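Local coordinates for protein adhesin LabA (Helicobacter pylori, PDB 6GMM) that probably binds LacdiNAc-type glycans as a lectin-like adhesin and so helps Helicobacter pylori attach to the gastric mucosa, at residues T160-I166 / E180-N186; F145-G149 / G332-G336; L49-K53 / K150-S156. One frame throughout, in Å; residues are numbered along the deposited sequence.

Overall arrangement
Along the chain, contact 3 comes first: the end of helix 32-50 and the turn after it meet residues 150-156, closing a loop that holds helix 57-76 and helix 128-145. Contact 2 starts at the end of helix 128-145 and closes only at residues 332-336, so contacts 2 and 3 cross. Phe145 and Ile152 pack together where they adjoin. Contact 1, the hairpin of strands 161-165 and 181-185, is nested inside the long loop of contact 2 and follows contact 3 in series. Its Asn186 and Thr160 touch Pro153 of contact 3. The centres of the three contacts lie 18 to 19 Å apart.

Contact 1 (T160-I166 / E180-N186); sequences TELKFTI and EEIVTKN
The Phe164 ring has Ile182 over one face, with CB 4.2 Å above the plane of the Phe164 ring and offset toward the rim. Ile182 CD1 lies 3.6 Å from Phe164 CE2, on the same side of the ring as CB. The two side chains lie side by side and point the same way. Phe164 CG sits between the backbone N and the carbonyl carbon (chi1 67°), which brings the ring alongside Ile182. Ile166 CB adds to the patch, 3.8 Å from Ile182 CD1. Leu162 and Thr184 point to the same face of the sheet as Phe164 and Ile182.

The backbones form an antiparallel beta hairpin. Leu162 N gives a nearly straight bond to Thr184 O (2.7 Å), although the donor stands above the carbonyl plane. Thr184 N returns a bond to Leu162 O, and Phe164 and Ile182 pair in the same two-way manner. The other face carries Lys163, Val183, Thr165 and Glu181. Lys163 NZ and Glu181 OE2 are 4.4 Å apart, beyond a salt bridge. Glu180 has its salt bridge with Lys136.

This two-stranded sheet lies at the surface. Leu162, Phe164 and Ile182 rest on Ile140 of helix 128-145, while Thr184 and Asn186 touch helix 188-205.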
# COMPACT_ATOMS: atom_id res chain seq x y z
N THR A 160 -11.32 13.89 -12.54
CA THR A 160 -12.73 13.58 -12.80
C THR A 160 -13.58 14.26 -11.71
O THR A 160 -13.33 14.03 -10.53
CB THR A 160 -12.97 12.06 -12.93
OG1 THR A 160 -12.18 11.57 -14.01
CG2 THR A 160 -14.45 11.72 -13.19
N GLU A 161 -14.54 15.13 -12.11
CA GLU A 161 -15.40 15.88 -11.20
C GLU A 161 -16.52 15.03 -10.59
O GLU A 161 -17.17 14.24 -11.29
CB GLU A 161 -16.00 17.11 -11.91
CG GLU A 161 -16.84 18.03 -11.03
CD GLU A 161 -17.75 19.01 -11.76
OE1 GLU A 161 -17.64 20.23 -11.50
OE2 GLU A 161 -18.59 18.56 -12.58
N LEU A 162 -16.75 15.22 -9.28
CA LEU A 162 -17.83 14.62 -8.52
C LEU A 162 -18.74 15.77 -8.06
O LEU A 162 -18.29 16.67 -7.35
CB LEU A 162 -17.31 13.80 -7.32
CG LEU A 162 -18.36 12.94 -6.60
CD1 LEU A 162 -18.81 11.75 -7.46
CD2 LEU A 162 -17.83 12.45 -5.28
N LYS A 163 -20.00 15.77 -8.55
CA LYS A 163 -20.95 16.84 -8.25
C LYS A 163 -22.36 16.32 -7.92
O LYS A 163 -23.02 15.70 -8.76
CB LYS A 163 -20.99 17.86 -9.39
CG LYS A 163 -21.53 19.23 -9.00
CD LYS A 163 -21.54 20.21 -10.17
CE LYS A 163 -22.74 20.07 -11.08
NZ LYS A 163 -22.66 21.02 -12.23
N PHE A 164 -22.83 16.59 -6.69
CA PHE A 164 -24.15 16.19 -6.19
C PHE A 164 -24.58 17.07 -5.02
O PHE A 164 -23.75 17.65 -4.33
CB PHE A 164 -24.17 14.70 -5.78
CG PHE A 164 -23.31 14.37 -4.57
CD1 PHE A 164 -21.94 14.20 -4.70
CD2 PHE A 164 -23.88 14.25 -3.31
CE1 PHE A 164 -21.15 13.94 -3.58
CE2 PHE A 164 -23.08 13.97 -2.19
CZ PHE A 164 -21.72 13.81 -2.34
N THR A 165 -25.90 17.10 -4.78
CA THR A 165 -26.53 17.83 -3.68
C THR A 165 -26.84 16.86 -2.54
O THR A 165 -27.40 15.78 -2.77
CB THR A 165 -27.79 18.54 -4.19
OG1 THR A 165 -27.41 19.48 -5.19
CG2 THR A 165 -28.55 19.28 -3.09
N ILE A 166 -26.43 17.24 -1.33
CA ILE A 166 -26.71 16.51 -0.09
C ILE A 166 -28.08 17.01 0.41
O ILE A 166 -28.38 18.20 0.22
CB ILE A 166 -25.55 16.77 0.91
CG1 ILE A 166 -25.29 15.56 1.80
CG2 ILE A 166 -25.74 18.06 1.74
CD1 ILE A 166 -23.88 15.46 2.24
N GLU A 180 -26.81 21.11 0.81
CA GLU A 180 -25.71 21.77 0.11
C GLU A 180 -25.23 21.00 -1.12
O GLU A 180 -25.33 19.77 -1.17
CB GLU A 180 -24.53 22.12 1.05
CG GLU A 180 -23.68 20.96 1.53
CD GLU A 180 -22.33 21.33 2.13
OE1 GLU A 180 -21.50 21.93 1.42
OE2 GLU A 180 -22.08 20.96 3.31
N GLU A 181 -24.70 21.74 -2.11
CA GLU A 181 -24.18 21.15 -3.33
C GLU A 181 -22.65 20.97 -3.22
O GLU A 181 -21.91 21.94 -3.03
CB GLU A 181 -24.60 21.97 -4.57
CG GLU A 181 -24.14 21.36 -5.89
CD GLU A 181 -23.66 22.33 -6.96
OE1 GLU A 181 -22.92 23.28 -6.63
OE2 GLU A 181 -23.98 22.08 -8.15
N ILE A 182 -22.21 19.71 -3.32
CA ILE A 182 -20.80 19.34 -3.25
C ILE A 182 -20.18 19.34 -4.64
O ILE A 182 -20.73 18.73 -5.57
CB ILE A 182 -20.61 18.00 -2.51
CG1 ILE A 182 -21.09 18.09 -1.05
CG2 ILE A 182 -19.17 17.49 -2.58
CD1 ILE A 182 -22.17 17.19 -0.77
N VAL A 183 -19.06 20.06 -4.78
CA VAL A 183 -18.26 20.10 -6.00
C VAL A 183 -16.85 19.73 -5.59
O VAL A 183 -16.20 20.49 -4.87
CB VAL A 183 -18.31 21.44 -6.78
CG1 VAL A 183 -17.66 21.29 -8.14
CG2 VAL A 183 -19.75 21.94 -6.93
N THR A 184 -16.42 18.50 -5.96
CA THR A 184 -15.09 17.96 -5.65
C THR A 184 -14.62 17.01 -6.77
O THR A 184 -15.23 16.99 -7.84
CB THR A 184 -15.07 17.32 -4.23
OG1 THR A 184 -13.71 17.03 -3.89
CG2 THR A 184 -15.94 16.06 -4.11
N LYS A 185 -13.50 16.27 -6.54
CA LYS A 185 -12.96 15.33 -7.53
C LYS A 185 -13.22 13.88 -7.08
O LYS A 185 -13.16 13.57 -5.88
CB LYS A 185 -11.45 15.55 -7.80
CG LYS A 185 -11.01 16.95 -8.27
CD LYS A 185 -11.44 17.28 -9.69
CE LYS A 185 -11.04 18.67 -10.10
NZ LYS A 185 -11.78 19.12 -11.31
N ASN A 186 -13.52 13.01 -8.06
CA ASN A 186 -13.68 11.58 -7.84
C ASN A 186 -12.28 11.06 -8.08
O ASN A 186 -11.91 10.68 -9.20
CB ASN A 186 -14.66 10.92 -8.82
CG ASN A 186 -14.96 9.47 -8.46
OD1 ASN A 186 -14.29 8.87 -7.62
ND2 ASN A 186 -16.01 8.88 -9.05

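Contact 2 (F145-G149 / G332-G336); sequences FGSSG and GHLRG
Phe145 meets the guanidinium of Arg335 at the end of helix 128-145. Its CE2 lies 3.8 Å from Arg335 NH2. The ring and guanidinium planes are only 19° apart, but the approach is oblique, and the two side chains run at a slant to one another. Around the ring, Leu66 and Asn67 of helix 57-76 and the loop residue Ala349 also pack.

Gly146 follows with positive phi, as the first residue to leave the helix. Its carbonyl accepts a bond from Gly149 N, which closes a type I beta turn over residues 146-149.

Ser147 provides the polar link. Its O accepts from Gly336 N at 2.9 Å, with an N-H...O angle of 170°. The donor stands well above the carbonyl plane. Arg335 CA makes a CH...O contact with the same oxygen at 3.3 Å. Two neighbouring backbone groups thus converge on one carbonyl, although Gly336 is poorly ordered.

The contact is a loop-to-loop junction. The other loop leaves helix 327-330 through a Schellman motif at Gly332, and the chain then reaches Arg335.

Ser148 turns its side chain away, and its O meets the aliphatic part of Arg335, with CD at 3.3 Å. The arginine is extended from CG to NE and runs alongside the turn.

Gly149 O covers one face of the Arg335 guanidinium, 3.6 Å from its plane and offset toward the rim. Gly149 CA is 3.4 Å from Arg335 NE. The hydrogen bond of NE goes to Gly348 O, and Tyr353 makes a cation-pi contact with the arginine.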
# COMPACT_ATOMS: atom_id res chain seq x y z
N PHE A 145 -18.46 5.90 -5.67
CA PHE A 145 -18.53 4.51 -6.13
C PHE A 145 -19.63 4.35 -7.16
O PHE A 145 -19.54 3.48 -8.01
CB PHE A 145 -18.82 3.56 -4.94
CG PHE A 145 -17.60 3.00 -4.25
CD1 PHE A 145 -16.91 3.76 -3.31
CD2 PHE A 145 -17.18 1.70 -4.49
CE1 PHE A 145 -15.83 3.22 -2.62
CE2 PHE A 145 -16.12 1.15 -3.77
CZ PHE A 145 -15.43 1.93 -2.87
N GLY A 146 -20.69 5.16 -7.06
CA GLY A 146 -21.83 5.12 -7.97
C GLY A 146 -22.73 3.92 -7.79
O GLY A 146 -22.49 3.08 -6.91
N SER A 147 -23.78 3.82 -8.63
CA SER A 147 -24.75 2.72 -8.53
C SER A 147 -24.12 1.35 -8.77
O SER A 147 -24.47 0.39 -8.08
CB SER A 147 -25.97 2.97 -9.42
OG SER A 147 -26.05 2.13 -10.56
N SER A 148 -23.17 1.28 -9.71
CA SER A 148 -22.45 0.06 -10.10
C SER A 148 -21.35 -0.35 -9.10
O SER A 148 -20.86 -1.49 -9.14
CB SER A 148 -21.82 0.28 -11.48
OG SER A 148 -20.88 1.34 -11.42
N GLY A 149 -20.92 0.61 -8.29
CA GLY A 149 -19.84 0.41 -7.34
C GLY A 149 -18.49 0.37 -8.01
O GLY A 149 -17.50 -0.00 -7.38
N GLY A 332 -31.42 -5.31 1.43
CA GLY A 332 -31.32 -5.45 -0.03
C GLY A 332 -30.65 -4.32 -0.77
O GLY A 332 -30.87 -4.15 -1.98
N HIS A 333 -29.79 -3.56 -0.09
CA HIS A 333 -29.03 -2.51 -0.74
C HIS A 333 -27.73 -3.10 -1.31
O HIS A 333 -26.81 -3.41 -0.56
CB HIS A 333 -28.71 -1.38 0.24
CG HIS A 333 -29.92 -0.67 0.75
ND1 HIS A 333 -29.81 0.35 1.67
CD2 HIS A 333 -31.23 -0.84 0.44
CE1 HIS A 333 -31.04 0.76 1.91
NE2 HIS A 333 -31.93 0.06 1.20
N LEU A 334 -27.68 -3.31 -2.63
CA LEU A 334 -26.51 -3.83 -3.35
C LEU A 334 -26.26 -2.94 -4.57
O LEU A 334 -26.99 -1.98 -4.80
CB LEU A 334 -26.76 -5.29 -3.82
CG LEU A 334 -26.86 -6.40 -2.77
CD1 LEU A 334 -27.02 -7.74 -3.43
CD2 LEU A 334 -25.67 -6.43 -1.86
N ARG A 335 -25.24 -3.30 -5.38
CA ARG A 335 -24.90 -2.58 -6.60
C ARG A 335 -25.87 -2.93 -7.73
O ARG A 335 -26.50 -3.99 -7.69
CB ARG A 335 -23.45 -2.90 -7.01
CG ARG A 335 -22.40 -2.39 -6.03
CD ARG A 335 -21.05 -3.07 -6.22
NE ARG A 335 -20.05 -2.39 -5.40
CZ ARG A 335 -18.82 -2.84 -5.15
NH1 ARG A 335 -18.42 -4.01 -5.64
NH2 ARG A 335 -17.99 -2.12 -4.41
N GLY A 336 -25.97 -2.03 -8.72
CA GLY A 336 -26.78 -2.15 -9.93
C GLY A 336 -28.12 -2.85 -9.79
O GLY A 336 -28.23 -4.04 -10.07

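Contact 3 (L49-K53 / K150-S156)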
# COMPACT_ATOMS: atom_id res chain seq x y z
N LEU A 49 -0.29 -0.67 -12.98
CA LEU A 49 -0.60 -0.11 -11.66
C LEU A 49 -1.56 1.09 -11.71
O LEU A 49 -2.54 1.11 -10.98
CB LEU A 49 0.69 0.25 -10.89
CG LEU A 49 1.42 -0.91 -10.22
CD1 LEU A 49 2.90 -0.56 -9.96
CD2 LEU A 49 0.74 -1.36 -8.92
N ILE A 50 -1.31 2.05 -12.58
CA ILE A 50 -2.08 3.28 -12.63
C ILE A 50 -3.17 3.34 -13.75
O ILE A 50 -3.93 4.29 -13.78
CB ILE A 50 -1.09 4.49 -12.70
CG1 ILE A 50 -0.27 4.48 -14.01
CG2 ILE A 50 -0.18 4.52 -11.45
CD1 ILE A 50 0.17 5.82 -14.56
N ASN A 51 -3.25 2.36 -14.67
CA ASN A 51 -4.33 2.44 -15.66
C ASN A 51 -5.38 1.37 -15.44
O ASN A 51 -6.51 1.52 -15.93
CB ASN A 51 -3.82 2.39 -17.10
CG ASN A 51 -2.99 3.57 -17.55
OD1 ASN A 51 -2.19 3.45 -18.47
ND2 ASN A 51 -3.19 4.74 -16.97
N ASP A 52 -5.03 0.29 -14.73
CA ASP A 52 -5.93 -0.82 -14.43
C ASP A 52 -6.63 -0.68 -13.11
O ASP A 52 -6.11 -0.03 -12.19
CB ASP A 52 -5.20 -2.17 -14.46
CG ASP A 52 -4.88 -2.66 -15.85
OD1 ASP A 52 -5.69 -2.39 -16.78
OD2 ASP A 52 -3.82 -3.31 -16.01
N LYS A 53 -7.79 -1.34 -12.99
CA LYS A 53 -8.59 -1.34 -11.79
C LYS A 53 -8.53 -2.72 -11.13
O LYS A 53 -8.06 -2.85 -10.00
CB LYS A 53 -10.05 -0.93 -12.10
CG LYS A 53 -10.24 0.48 -12.64
CD LYS A 53 -11.71 0.88 -12.58
CE LYS A 53 -12.03 2.18 -13.29
NZ LYS A 53 -13.35 2.72 -12.88
N LYS A 150 -18.41 0.80 -9.30
CA LYS A 150 -17.15 0.78 -10.07
C LYS A 150 -16.73 2.15 -10.66
O LYS A 150 -15.81 2.21 -11.47
CB LYS A 150 -17.27 -0.25 -11.22
CG LYS A 150 -17.29 -1.70 -10.78
CD LYS A 150 -18.29 -2.48 -11.60
CE LYS A 150 -18.00 -3.97 -11.61
NZ LYS A 150 -18.78 -4.67 -12.67
N ASP A 151 -17.38 3.24 -10.24
CA ASP A 151 -17.17 4.57 -10.80
C ASP A 151 -15.83 5.25 -10.47
O ASP A 151 -15.47 6.21 -11.18
CB ASP A 151 -18.33 5.51 -10.43
CG ASP A 151 -19.65 5.24 -11.16
OD1 ASP A 151 -19.68 4.32 -12.02
OD2 ASP A 151 -20.63 5.95 -10.88
N ILE A 152 -15.10 4.79 -9.43
CA ILE A 152 -13.82 5.43 -9.08
C ILE A 152 -12.79 5.25 -10.21
O ILE A 152 -12.45 4.12 -10.54
CB ILE A 152 -13.25 5.01 -7.69
CG1 ILE A 152 -14.30 5.17 -6.57
CG2 ILE A 152 -11.95 5.80 -7.36
CD1 ILE A 152 -13.91 4.44 -5.34
N PRO A 153 -12.28 6.36 -10.80
CA PRO A 153 -11.30 6.21 -11.88
C PRO A 153 -9.97 5.65 -11.41
O PRO A 153 -9.60 5.79 -10.24
CB PRO A 153 -11.08 7.65 -12.38
CG PRO A 153 -12.22 8.47 -11.79
CD PRO A 153 -12.56 7.78 -10.52
N ALA A 154 -9.21 5.06 -12.38
CA ALA A 154 -7.85 4.53 -12.24
C ALA A 154 -6.94 5.65 -11.73
O ALA A 154 -7.16 6.83 -12.06
CB ALA A 154 -7.36 4.04 -13.57
N LEU A 155 -5.92 5.30 -10.93
CA LEU A 155 -5.05 6.26 -10.23
C LEU A 155 -4.41 7.34 -11.13
O LEU A 155 -4.18 8.45 -10.65
CB LEU A 155 -3.99 5.52 -9.40
CG LEU A 155 -4.51 4.54 -8.32
CD1 LEU A 155 -3.42 4.18 -7.38
CD2 LEU A 155 -5.65 5.15 -7.50
N SER A 156 -4.18 7.05 -12.43
CA SER A 156 -3.61 8.01 -13.38
C SER A 156 -4.59 9.16 -13.65
O SER A 156 -4.16 10.26 -14.01
CB SER A 156 -3.28 7.32 -14.71
OG SER A 156 -4.41 6.74 -15.34
O HOH W 1 -5.12 2.20 -10.94
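The C-terminal end of helix 32-50 and the turn after it are bound here to the loop that joins helix 128-145 to strand 161-165. The two pieces run nearly antiparallel. Ile50 O accepts two bonds from Ser156. Ser156 N comes in the carbonyl plane, on a lone pair, at 3.1 Å from Ile50 O. Ser156 OG donates to the same oxygen at 2.9 Å from above that plane. Ser156 OG is set between its own backbone N and carbonyl carbon (chi1 60°), and there it reaches the same acceptor as the backbone N. This oxygen lies in the last turn of the helix, and the loop supplies donors for it. Asn51 ND2 also approaches, 2.9 Å from Ser156 OG. Ile50 CD1 packs on Ser156 CB at 3.8 Å.

Ala154 CB fits against the turn, 3.4 Å from Ile50 O and close to Asn51 O. A water bridges the chains. It donates to Leu49 O and Asp52 O and accepts from Leu155 N.

At the other end, Lys53 stretches out along the loop, extended beyond CG. Its NZ donates to Ile152 O at 2.9 Å, from well above the carbonyl plane. A weak bond joins Lys53 NZ to Lys150 O, also at 2.9 Å. Ile152 O is the firmer of its two carbonyl partners. Tyr59 OH is bonded to Ile152 O as well.

Helix 57-76 borders the contact through Tyr59, Leu66 and Ala58, which touch Lys53, Ile152 and Leu155. Ile50 and Leu155 pack on Ser259 of helix 239-264, and Leu49 touches Gln297 and Ile300 of helix 287-311.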